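Local coordinates for plu4264 (Photorhabdus luminescens subsp. laumondii, PDB 4MV2), which is of unknown function but adopts a cupin fold that binds a nickel ion, which suggests a metal-dependent role, possibly an enzymatic one, at residues R6-D11 and G36-V41; H15-D20 and F48-N53; E54-I59 and S88-I93. One frame throughout, in Å; residues are numbered along the deposited sequence.

Interaction 1: R6-D11 and G36-V41; sequences RKMDWD and GAWCIV
Trp10 and Trp38 meet in a T-shaped (edge-to-face) aromatic pair, the centre of an apolar contact between the loop after strand 5-6 and one face of strand 35-41. The outer edge of the six-membered ring of Trp10 is turned to the face of the five-membered ring of Trp38. The two planes stand at 70°, with centroids 5.3 Å apart. Trp10 CZ3 lies 3.6 Å from Trp38 NE1, and Trp10 CH2 sits over the rim of the Trp38 indole. Trp38 NE1 is hydrogen-bonded to His101 ND1. Selenomethionine Met8 fills the angle between the two indoles. Its CG lies over the centre of the Trp10 ring, 3.3 Å above the plane. The chain then bends at chi2 (60°) and chi3 (78°), which brings CE to Trp38 CG at 3.9 Å. This makes an off-centre CH-pi contact with the pyrrole ring. Strand 35-41 belongs to the larger antiparallel sheet of the cupin beta-barrel, and Trp38 and Ile40 both start out toward the loop. Ile40 adds the end of its longer branch, with CD1 3.9 Å from Trp10 CE3. The second subunit borders the contact: Met8 N bonds to Asp80 of that chain, and Val60 of that chain packs on Trp38.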
loop_
_atom_site.group_PDB
_atom_site.type_symbol
_atom_site.label_atom_id
_atom_site.label_comp_id
_atom_site.label_asym_id
_atom_site.label_seq_id
_atom_site.Cartn_x
_atom_site.Cartn_y
_atom_site.Cartn_z
ATOM N N ARG A 6 -1.332 -8.239 -11.422
ATOM C CA ARG A 6 -1.800 -7.193 -12.306
ATOM C C ARG A 6 -0.586 -6.350 -12.677
ATOM O O ARG A 6 0.009 -5.679 -11.839
ATOM C CB ARG A 6 -2.867 -6.316 -11.669
ATOM C CG ARG A 6 -3.409 -5.276 -12.639
ATOM C CD ARG A 6 -4.191 -4.206 -11.954
ATOM N NE ARG A 6 -5.490 -4.698 -11.559
ATOM C CZ ARG A 6 -6.269 -4.112 -10.671
ATOM N NH1 ARG A 6 -7.442 -4.653 -10.421
ATOM N NH2 ARG A 6 -5.878 -3.008 -10.040
ATOM N N LYS A 7 -0.206 -6.418 -13.941
ATOM C CA LYS A 7 0.858 -5.581 -14.468
ATOM C C LYS A 7 0.326 -4.180 -14.661
ATOM O O LYS A 7 -0.784 -3.974 -15.155
ATOM C CB LYS A 7 1.309 -6.140 -15.821
ATOM C CG LYS A 7 1.880 -7.535 -15.765
ATOM C CD LYS A 7 3.181 -7.582 -15.012
ATOM C CE LYS A 7 4.305 -6.842 -15.714
ATOM N NZ LYS A 7 5.617 -7.006 -14.967
HETATM N N MSE A 8 1.089 -3.199 -14.223
HETATM C CA MSE A 8 0.625 -1.835 -14.384
HETATM C C MSE A 8 0.603 -1.415 -15.831
HETATM O O MSE A 8 1.592 -1.572 -16.541
HETATM C CB MSE A 8 1.502 -0.883 -13.609
HETATM C CG MSE A 8 1.168 0.592 -13.773
HETATM SE SE MSE A 8 -0.646 1.096 -13.206
HETATM C CE MSE A 8 -0.239 1.089 -11.294
ATOM N N ASP A 9 -0.523 -0.881 -16.268
ATOM C CA ASP A 9 -0.618 -0.230 -17.573
ATOM C C ASP A 9 -0.849 1.247 -17.275
ATOM O O ASP A 9 -1.953 1.632 -16.911
ATOM C CB ASP A 9 -1.782 -0.853 -18.345
ATOM C CG ASP A 9 -2.047 -0.165 -19.648
ATOM O OD1 ASP A 9 -1.329 0.814 -19.972
ATOM O OD2 ASP A 9 -2.968 -0.617 -20.371
ATOM N N TRP A 10 0.193 2.067 -17.371
ATOM C CA TRP A 10 0.028 3.479 -16.977
ATOM C C TRP A 10 -1.002 4.241 -17.819
ATOM O O TRP A 10 -1.740 5.135 -17.296
ATOM C CB TRP A 10 1.362 4.230 -17.016
ATOM C CG TRP A 10 2.448 3.588 -16.217
ATOM C CD1 TRP A 10 3.514 2.928 -16.716
ATOM C CD2 TRP A 10 2.599 3.570 -14.791
ATOM N NE1 TRP A 10 4.350 2.526 -15.695
ATOM C CE2 TRP A 10 3.792 2.899 -14.504
ATOM C CE3 TRP A 10 1.826 4.052 -13.717
ATOM C CZ2 TRP A 10 4.237 2.698 -13.224
ATOM C CZ3 TRP A 10 2.295 3.868 -12.463
ATOM C CH2 TRP A 10 3.470 3.191 -12.224
ATOM N N ASP A 11 -1.169 3.815 -19.064
ATOM C CA ASP A 11 -2.109 4.470 -19.953
ATOM C C ASP A 11 -3.564 4.106 -19.619
ATOM O O ASP A 11 -4.478 4.784 -20.071
ATOM C CB ASP A 11 -1.819 4.078 -21.389
ATOM C CG ASP A 11 -2.680 4.828 -22.377
ATOM O OD1 ASP A 11 -2.590 6.070 -22.403
ATOM O OD2 ASP A 11 -3.401 4.191 -23.169
ATOM N N GLY A 36 -8.167 0.526 -2.445
ATOM C CA GLY A 36 -6.861 1.139 -2.704
ATOM C C GLY A 36 -6.747 1.716 -4.087
ATOM O O GLY A 36 -7.524 1.409 -4.968
ATOM N N ALA A 37 -5.735 2.548 -4.263
ATOM C CA ALA A 37 -5.398 3.045 -5.593
ATOM C C ALA A 37 -3.971 3.538 -5.646
ATOM O O ALA A 37 -3.481 4.165 -4.725
ATOM C CB ALA A 37 -6.317 4.154 -6.007
ATOM N N TRP A 38 -3.335 3.266 -6.773
ATOM C CA TRP A 38 -2.067 3.920 -7.115
ATOM C C TRP A 38 -2.423 5.254 -7.780
ATOM O O TRP A 38 -3.139 5.277 -8.784
ATOM C CB TRP A 38 -1.248 3.071 -8.099
ATOM C CG TRP A 38 0.152 3.569 -8.356
ATOM C CD1 TRP A 38 0.528 4.774 -8.922
ATOM C CD2 TRP A 38 1.360 2.877 -8.068
ATOM N NE1 TRP A 38 1.889 4.839 -9.002
ATOM C CE2 TRP A 38 2.424 3.701 -8.470
ATOM C CE3 TRP A 38 1.641 1.633 -7.499
ATOM C CZ2 TRP A 38 3.745 3.315 -8.348
ATOM C CZ3 TRP A 38 2.935 1.248 -7.358
ATOM C CH2 TRP A 38 3.990 2.078 -7.792
ATOM N N CYS A 39 -1.877 6.349 -7.256
ATOM C CA CYS A 39 -2.221 7.689 -7.711
ATOM C C CYS A 39 -0.977 8.453 -8.132
ATOM O O CYS A 39 0.077 8.361 -7.507
ATOM C CB CYS A 39 -2.857 8.451 -6.558
ATOM S SG CYS A 39 -4.411 7.727 -5.967
ATOM N N ILE A 40 -1.146 9.225 -9.188
ATOM C CA ILE A 40 -0.102 10.111 -9.687
ATOM C C ILE A 40 -0.653 11.500 -9.813
ATOM O O ILE A 40 -1.663 11.747 -10.492
ATOM C CB ILE A 40 0.479 9.689 -11.060
ATOM C CG1 ILE A 40 0.986 8.257 -11.046
ATOM C CG2 ILE A 40 1.609 10.666 -11.422
ATOM C CD1 ILE A 40 1.396 7.754 -12.431
ATOM N N VAL A 41 0.002 12.415 -9.109
ATOM C CA VAL A 41 -0.260 13.856 -9.266
ATOM C C VAL A 41 0.796 14.364 -10.232
ATOM O O VAL A 41 1.990 14.318 -9.944
ATOM C CB VAL A 41 -0.290 14.618 -7.937
ATOM C CG1 VAL A 41 -0.628 16.101 -8.195
ATOM C CG2 VAL A 41 -1.306 14.014 -6.970
#

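Interaction 2: H15-D20 and F48-N53; sequences HEYDLD and FRHSHN. With NI (nickel (II) ion), chain C.
Tyr17 of the hairpin turn packs against Phe48 and His50 beside the cupin metal site, in a contact at the protein surface. The type I' turn from Glu16 to Leu19 joins strands 14-16 and 19-23. Its tight side is next to the backbone of 48-53. Phe48 N donates to Tyr17 O at 2.8 Å. Tyr17 CD1 closes on Phe48 CD2 at 3.5 Å, the two rings inclined at 57°. The neighbouring ring atom, Tyr17 CE1, comes within 3.3 Å of His50 ND1, the two rings set obliquely. The three rings form an aromatic cluster. The looser side has two parts. Asp18 OD2 only brushes the edge of Phe48, 3.6 Å from Phe48 CB, and the Tyr17 hydroxyl reaches His50 through a water. His50 spans the contact and the metal. Its chi1 of 75° places the ring between Tyr17 and the nickel, which NE2 of His50 binds at 2.1 Å. His52 NE2 is a second ligand; Glu56 and His90 complete the protein set, and two waters also bind. At the other end of the imidazole, His50 ND1 donates to the bridging water at 2.9 Å, and that water also bonds to Tyr17 OH, lying in the plane of both rings.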
loop_
_atom_site.group_PDB
_atom_site.type_symbol
_atom_site.label_atom_id
_atom_site.label_comp_id
_atom_site.label_asym_id
_atom_site.label_seq_id
_atom_site.Cartn_x
_atom_site.Cartn_y
_atom_site.Cartn_z
ATOM N N HIS A 15 -8.563 9.211 -14.797
ATOM C CA HIS A 15 -8.396 10.525 -14.194
ATOM C C HIS A 15 -9.594 10.844 -13.332
ATOM O O HIS A 15 -10.737 10.874 -13.825
ATOM C CB HIS A 15 -8.252 11.588 -15.303
ATOM C CG HIS A 15 -7.822 12.917 -14.791
ATOM N ND1 HIS A 15 -6.507 13.230 -14.529
ATOM C CD2 HIS A 15 -8.541 14.032 -14.521
ATOM C CE1 HIS A 15 -6.444 14.461 -14.062
ATOM N NE2 HIS A 15 -7.661 14.982 -14.074
ATOM N N GLU A 16 -9.354 10.983 -12.037
ATOM C CA GLU A 16 -10.390 11.323 -11.084
ATOM C C GLU A 16 -9.753 12.061 -9.920
ATOM O O GLU A 16 -8.573 11.891 -9.639
ATOM C CB GLU A 16 -11.160 10.080 -10.633
ATOM C CG GLU A 16 -10.306 9.011 -10.032
ATOM C CD GLU A 16 -11.136 7.872 -9.450
ATOM O OE1 GLU A 16 -12.121 8.152 -8.747
ATOM O OE2 GLU A 16 -10.804 6.690 -9.676
ATOM N N TYR A 17 -10.520 12.926 -9.272
ATOM C CA TYR A 17 -9.987 13.760 -8.202
ATOM C C TYR A 17 -8.786 14.564 -8.678
ATOM O O TYR A 17 -7.895 14.852 -7.897
ATOM C CB TYR A 17 -9.641 12.913 -6.956
ATOM C CG TYR A 17 -10.884 12.325 -6.322
ATOM C CD1 TYR A 17 -11.660 13.073 -5.452
ATOM C CD2 TYR A 17 -11.298 11.038 -6.617
ATOM C CE1 TYR A 17 -12.813 12.549 -4.874
ATOM C CE2 TYR A 17 -12.447 10.502 -6.039
ATOM C CZ TYR A 17 -13.190 11.261 -5.171
ATOM O OH TYR A 17 -14.339 10.751 -4.595
ATOM N N ASP A 18 -8.792 14.898 -9.970
ATOM C CA ASP A 18 -7.771 15.716 -10.594
ATOM C C ASP A 18 -6.386 15.068 -10.536
ATOM O O ASP A 18 -5.346 15.752 -10.606
ATOM C CB ASP A 18 -7.756 17.123 -9.990
ATOM C CG ASP A 18 -9.060 17.864 -10.223
ATOM O OD1 ASP A 18 -9.799 17.551 -11.178
ATOM O OD2 ASP A 18 -9.339 18.764 -9.436
ATOM N N LEU A 19 -6.356 13.746 -10.429
ATOM C CA LEU A 19 -5.120 12.984 -10.535
ATOM C C LEU A 19 -5.381 11.735 -11.366
ATOM O O LEU A 19 -6.502 11.502 -11.777
ATOM C CB LEU A 19 -4.567 12.703 -9.130
ATOM C CG LEU A 19 -5.423 11.911 -8.142
ATOM C CD1 LEU A 19 -5.717 10.460 -8.549
ATOM C CD2 LEU A 19 -4.739 11.953 -6.778
ATOM N N ASP A 20 -4.327 10.984 -11.650
ATOM C CA ASP A 20 -4.440 9.773 -12.436
ATOM C C ASP A 20 -4.332 8.583 -11.505
ATOM O O ASP A 20 -3.369 8.475 -10.722
ATOM C CB ASP A 20 -3.341 9.726 -13.497
ATOM C CG ASP A 20 -3.597 10.691 -14.606
ATOM O OD1 ASP A 20 -4.796 10.999 -14.867
ATOM O OD2 ASP A 20 -2.627 11.235 -15.184
ATOM N N PHE A 48 -7.882 17.052 -6.173
ATOM C CA PHE A 48 -9.171 17.615 -5.765
ATOM C C PHE A 48 -9.393 17.488 -4.273
ATOM O O PHE A 48 -9.294 16.437 -3.732
ATOM C CB PHE A 48 -10.286 16.866 -6.512
ATOM C CG PHE A 48 -11.653 17.257 -6.102
ATOM C CD1 PHE A 48 -12.264 18.341 -6.693
ATOM C CD2 PHE A 48 -12.358 16.526 -5.135
ATOM C CE1 PHE A 48 -13.568 18.708 -6.322
ATOM C CE2 PHE A 48 -13.656 16.889 -4.761
ATOM C CZ PHE A 48 -14.250 17.975 -5.361
ATOM N N ARG A 49 -9.724 18.585 -3.617
ATOM C CA ARG A 49 -9.843 18.580 -2.152
ATOM C C ARG A 49 -11.150 17.923 -1.725
ATOM O O ARG A 49 -12.228 18.251 -2.267
ATOM C CB ARG A 49 -9.713 20.025 -1.638
ATOM C CG ARG A 49 -9.772 20.173 -0.116
ATOM C CD ARG A 49 -9.419 21.615 0.283
ATOM N NE ARG A 49 -9.540 21.925 1.725
ATOM C CZ ARG A 49 -10.609 22.480 2.327
ATOM N NH1 ARG A 49 -11.708 22.804 1.643
ATOM N NH2 ARG A 49 -10.585 22.723 3.638
ATOM N N HIS A 50 -11.075 16.948 -0.807
ATOM C CA HIS A 50 -12.323 16.389 -0.277
ATOM C C HIS A 50 -12.146 15.943 1.144
ATOM O O HIS A 50 -11.037 16.006 1.708
ATOM C CB HIS A 50 -12.795 15.216 -1.154
ATOM C CG HIS A 50 -12.027 13.923 -0.996
ATOM N ND1 HIS A 50 -12.472 12.744 -1.564
ATOM C CD2 HIS A 50 -10.888 13.606 -0.330
ATOM C CE1 HIS A 50 -11.621 11.769 -1.290
ATOM N NE2 HIS A 50 -10.650 12.263 -0.540
ATOM N N SER A 51 -13.226 15.430 1.708
ATOM C CA SER A 51 -13.195 14.870 3.052
ATOM C C SER A 51 -14.209 13.748 3.136
ATOM O O SER A 51 -15.116 13.655 2.299
ATOM C CB SER A 51 -13.528 15.943 4.097
ATOM O OG SER A 51 -14.884 16.354 4.020
ATOM N N HIS A 52 -14.043 12.875 4.121
ATOM C CA HIS A 52 -14.917 11.712 4.237
ATOM C C HIS A 52 -14.802 11.021 5.589
ATOM O O HIS A 52 -13.788 11.144 6.280
ATOM C CB HIS A 52 -14.619 10.708 3.122
ATOM C CG HIS A 52 -13.154 10.541 2.824
ATOM N ND1 HIS A 52 -12.281 9.915 3.692
ATOM C CD2 HIS A 52 -12.410 10.920 1.753
ATOM C CE1 HIS A 52 -11.061 9.923 3.172
ATOM N NE2 HIS A 52 -11.115 10.524 1.991
ATOM N N ASN A 53 -15.856 10.276 5.933
ATOM C CA ASN A 53 -15.911 9.418 7.118
ATOM C C ASN A 53 -14.891 8.282 7.067
ATOM O O ASN A 53 -14.455 7.806 8.109
ATOM C CB ASN A 53 -17.306 8.766 7.288
ATOM C CG ASN A 53 -18.429 9.758 7.546
ATOM O OD1 ASN A 53 -19.601 9.412 7.344
ATOM N ND2 ASN A 53 -18.101 10.968 8.009
HETATM NI NI NI C . -9.522 10.891 0.601
HETATM O O HOH W 1 -15.185 12.822 -2.529
HETATM O O HOH W 2 -7.959 10.886 -0.765
HETATM O O HOH W 3 -10.159 9.215 -0.629
#

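Interaction 3: E54-I59 and S88-I93; sequences EYELFI and SEHHVI. With NI (nickel (II) ion), chain C.
Glu56 and His90 meet through a shared nickel ion: Glu56 OE1 and His90 NE2 lie 3.2 Å apart without a hydrogen bond, because both bind the metal. Of the carboxylate, Glu56 OE1 alone binds nickel, at 2.1 Å. CG anti to the backbone N (chi1 -171°) and an extended chain carry the carboxylate across to the metal. The other oxygen, Glu56 OE2, accepts a bond of 2.7 Å from a nickel-bound water and another from Thr104, so the carboxylate is held at both oxygens. Its plane stands 83° from that of the imidazole. His90 binds nickel at 2.2 Å through NE2, while ND1 donates to Ser88 O at 2.9 Å, almost in the ring plane. This second-shell bond helps fix the rotation of the ring, with NE2 turned to the metal. His50 and His52 supply the remaining protein ligands, giving the three-histidine, one-glutamate site of the cupin fold. The two strands run nearly in the same direction, at 14°, on opposing sheets with axes 11.4 Å apart. Further along the strands the contact is apolar. Phe58 CE2 touches Val92 CG2 at 3.9 Å, the two side chains lying alongside and pointing opposite ways. Ile84 packs on Glu56, Phe58 and His90.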
loop_
_atom_site.group_PDB
_atom_site.type_symbol
_atom_site.label_atom_id
_atom_site.label_comp_id
_atom_site.label_asym_id
_atom_site.label_seq_id
_atom_site.Cartn_x
_atom_site.Cartn_y
_atom_site.Cartn_z
ATOM N N GLU A 54 -14.540 7.808 5.873
ATOM C CA GLU A 54 -13.697 6.638 5.756
ATOM C C GLU A 54 -12.275 6.961 6.243
ATOM O O GLU A 54 -11.794 8.103 6.054
ATOM C CB GLU A 54 -13.578 6.187 4.282
ATOM C CG GLU A 54 -14.771 5.458 3.688
ATOM C CD GLU A 54 -15.812 6.373 3.104
ATOM O OE1 GLU A 54 -15.638 7.605 3.184
ATOM O OE2 GLU A 54 -16.816 5.846 2.567
ATOM N N TYR A 55 -11.626 5.981 6.876
ATOM C CA TYR A 55 -10.200 6.020 7.207
ATOM C C TYR A 55 -9.390 5.933 5.934
ATOM O O TYR A 55 -9.814 5.311 4.976
ATOM C CB TYR A 55 -9.813 4.820 8.074
ATOM C CG TYR A 55 -10.481 4.827 9.440
ATOM C CD1 TYR A 55 -11.728 4.268 9.640
ATOM C CD2 TYR A 55 -9.853 5.426 10.515
ATOM C CE1 TYR A 55 -12.339 4.324 10.901
ATOM C CE2 TYR A 55 -10.420 5.483 11.756
ATOM C CZ TYR A 55 -11.669 4.920 11.955
ATOM O OH TYR A 55 -12.259 4.980 13.206
ATOM N N GLU A 56 -8.223 6.560 5.933
ATOM C CA GLU A 56 -7.363 6.571 4.752
ATOM C C GLU A 56 -5.916 6.767 5.175
ATOM O O GLU A 56 -5.626 7.486 6.128
ATOM C CB GLU A 56 -7.824 7.672 3.791
ATOM C CG GLU A 56 -7.117 7.633 2.415
ATOM C CD GLU A 56 -7.730 8.558 1.402
ATOM O OE1 GLU A 56 -8.538 9.431 1.785
ATOM O OE2 GLU A 56 -7.373 8.437 0.224
ATOM N N LEU A 57 -5.031 6.042 4.469
ATOM C CA LEU A 57 -3.545 6.002 4.598
ATOM C C LEU A 57 -2.929 6.323 3.223
ATOM O O LEU A 57 -3.365 5.753 2.238
ATOM C CB LEU A 57 -3.050 4.567 4.996
ATOM C CG LEU A 57 -1.535 4.355 5.112
ATOM C CD1 LEU A 57 -1.092 5.167 6.364
ATOM C CD2 LEU A 57 -1.264 2.890 5.250
ATOM N N PHE A 58 -1.941 7.215 3.153
ATOM C CA PHE A 58 -1.133 7.354 1.940
ATOM C C PHE A 58 0.248 6.766 2.227
ATOM O O PHE A 58 0.880 7.068 3.250
ATOM C CB PHE A 58 -0.884 8.828 1.571
ATOM C CG PHE A 58 -2.081 9.632 1.125
ATOM C CD1 PHE A 58 -3.336 9.084 0.913
ATOM C CD2 PHE A 58 -1.900 10.981 0.892
ATOM C CE1 PHE A 58 -4.381 9.876 0.498
ATOM C CE2 PHE A 58 -2.943 11.757 0.467
ATOM C CZ PHE A 58 -4.163 11.206 0.269
ATOM N N ILE A 59 0.748 6.010 1.267
ATOM C CA ILE A 59 2.101 5.476 1.234
ATOM C C ILE A 59 2.766 6.223 0.069
ATOM O O ILE A 59 2.397 6.052 -1.091
ATOM C CB ILE A 59 2.088 3.947 0.953
ATOM C CG1 ILE A 59 1.317 3.200 2.036
ATOM C CG2 ILE A 59 3.492 3.411 0.796
ATOM C CD1 ILE A 59 0.867 1.826 1.583
ATOM N N SER A 88 -11.267 15.097 7.653
ATOM C CA SER A 88 -10.392 16.229 7.340
ATOM C C SER A 88 -10.435 16.488 5.843
ATOM O O SER A 88 -10.532 15.544 5.057
ATOM C CB SER A 88 -8.960 15.916 7.745
ATOM O OG SER A 88 -8.389 14.865 6.961
ATOM N N GLU A 89 -10.328 17.756 5.457
ATOM C CA GLU A 89 -10.156 18.140 4.068
ATOM C C GLU A 89 -8.717 17.922 3.667
ATOM O O GLU A 89 -7.795 18.344 4.358
ATOM C CB GLU A 89 -10.530 19.599 3.852
ATOM C CG GLU A 89 -11.976 19.936 4.211
ATOM C CD GLU A 89 -13.025 19.414 3.206
ATOM O OE1 GLU A 89 -12.686 19.223 2.009
ATOM O OE2 GLU A 89 -14.206 19.230 3.625
ATOM N N HIS A 90 -8.524 17.256 2.545
ATOM C CA HIS A 90 -7.186 16.913 2.123
ATOM C C HIS A 90 -7.061 16.963 0.659
ATOM O O HIS A 90 -8.016 16.623 -0.057
ATOM C CB HIS A 90 -6.745 15.515 2.622
ATOM C CG HIS A 90 -7.735 14.398 2.372
ATOM N ND1 HIS A 90 -8.901 14.257 3.102
ATOM C CD2 HIS A 90 -7.694 13.334 1.525
ATOM C CE1 HIS A 90 -9.552 13.182 2.687
ATOM N NE2 HIS A 90 -8.838 12.593 1.741
ATOM N N HIS A 91 -5.895 17.426 0.222
ATOM C CA HIS A 91 -5.451 17.273 -1.170
ATOM C C HIS A 91 -3.907 17.302 -1.269
ATOM O O HIS A 91 -3.193 17.528 -0.269
ATOM C CB HIS A 91 -6.125 18.325 -2.083
ATOM C CG HIS A 91 -5.610 19.730 -1.961
ATOM N ND1 HIS A 91 -5.995 20.597 -0.950
ATOM C CD2 HIS A 91 -4.803 20.444 -2.780
ATOM C CE1 HIS A 91 -5.449 21.778 -1.160
ATOM N NE2 HIS A 91 -4.698 21.707 -2.247
ATOM N N VAL A 92 -3.427 17.047 -2.476
ATOM C CA VAL A 92 -2.018 16.867 -2.756
ATOM C C VAL A 92 -1.571 17.935 -3.742
ATOM O O VAL A 92 -2.233 18.169 -4.745
ATOM C CB VAL A 92 -1.772 15.479 -3.343
ATOM C CG1 VAL A 92 -0.286 15.230 -3.546
ATOM C CG2 VAL A 92 -2.352 14.398 -2.407
ATOM N N ILE A 93 -0.459 18.589 -3.424
ATOM C CA ILE A 93 0.090 19.674 -4.242
ATOM C C ILE A 93 1.438 19.265 -4.741
ATOM O O ILE A 93 2.353 19.028 -3.955
ATOM C CB ILE A 93 0.228 20.987 -3.411
ATOM C CG1 ILE A 93 -1.135 21.429 -2.882
ATOM C CG2 ILE A 93 0.916 22.085 -4.251
ATOM C CD1 ILE A 93 -1.028 22.386 -1.694
HETATM NI NI NI C . -9.522 10.891 0.601
HETATM O O HOH W 2 -7.959 10.886 -0.765
HETATM O O HOH W 3 -10.159 9.215 -0.629
#

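In the fold
From the N terminus, residues 6-11 come first and pair with strand 35-41, closing interaction 1. The hairpin 15-20 lies within that loop, but its partner 48-53 comes after it, so interactions 1 and 2 cross. They meet in the larger sheet, where strands 19-23 and 35-41 are neighbours and Ile40 N probably bonds to Asp20 O. Interaction 3 opens directly after interaction 2 closes, and residues 88-93 return to the same nickel ion. It ties strand 55-62 of the larger sheet to strand 90-94 of the smaller. His50 O probably bonds to His90 N, which joins the two halves of the site. Interactions 1 and 3 touch the second subunit, while interaction 2 does not.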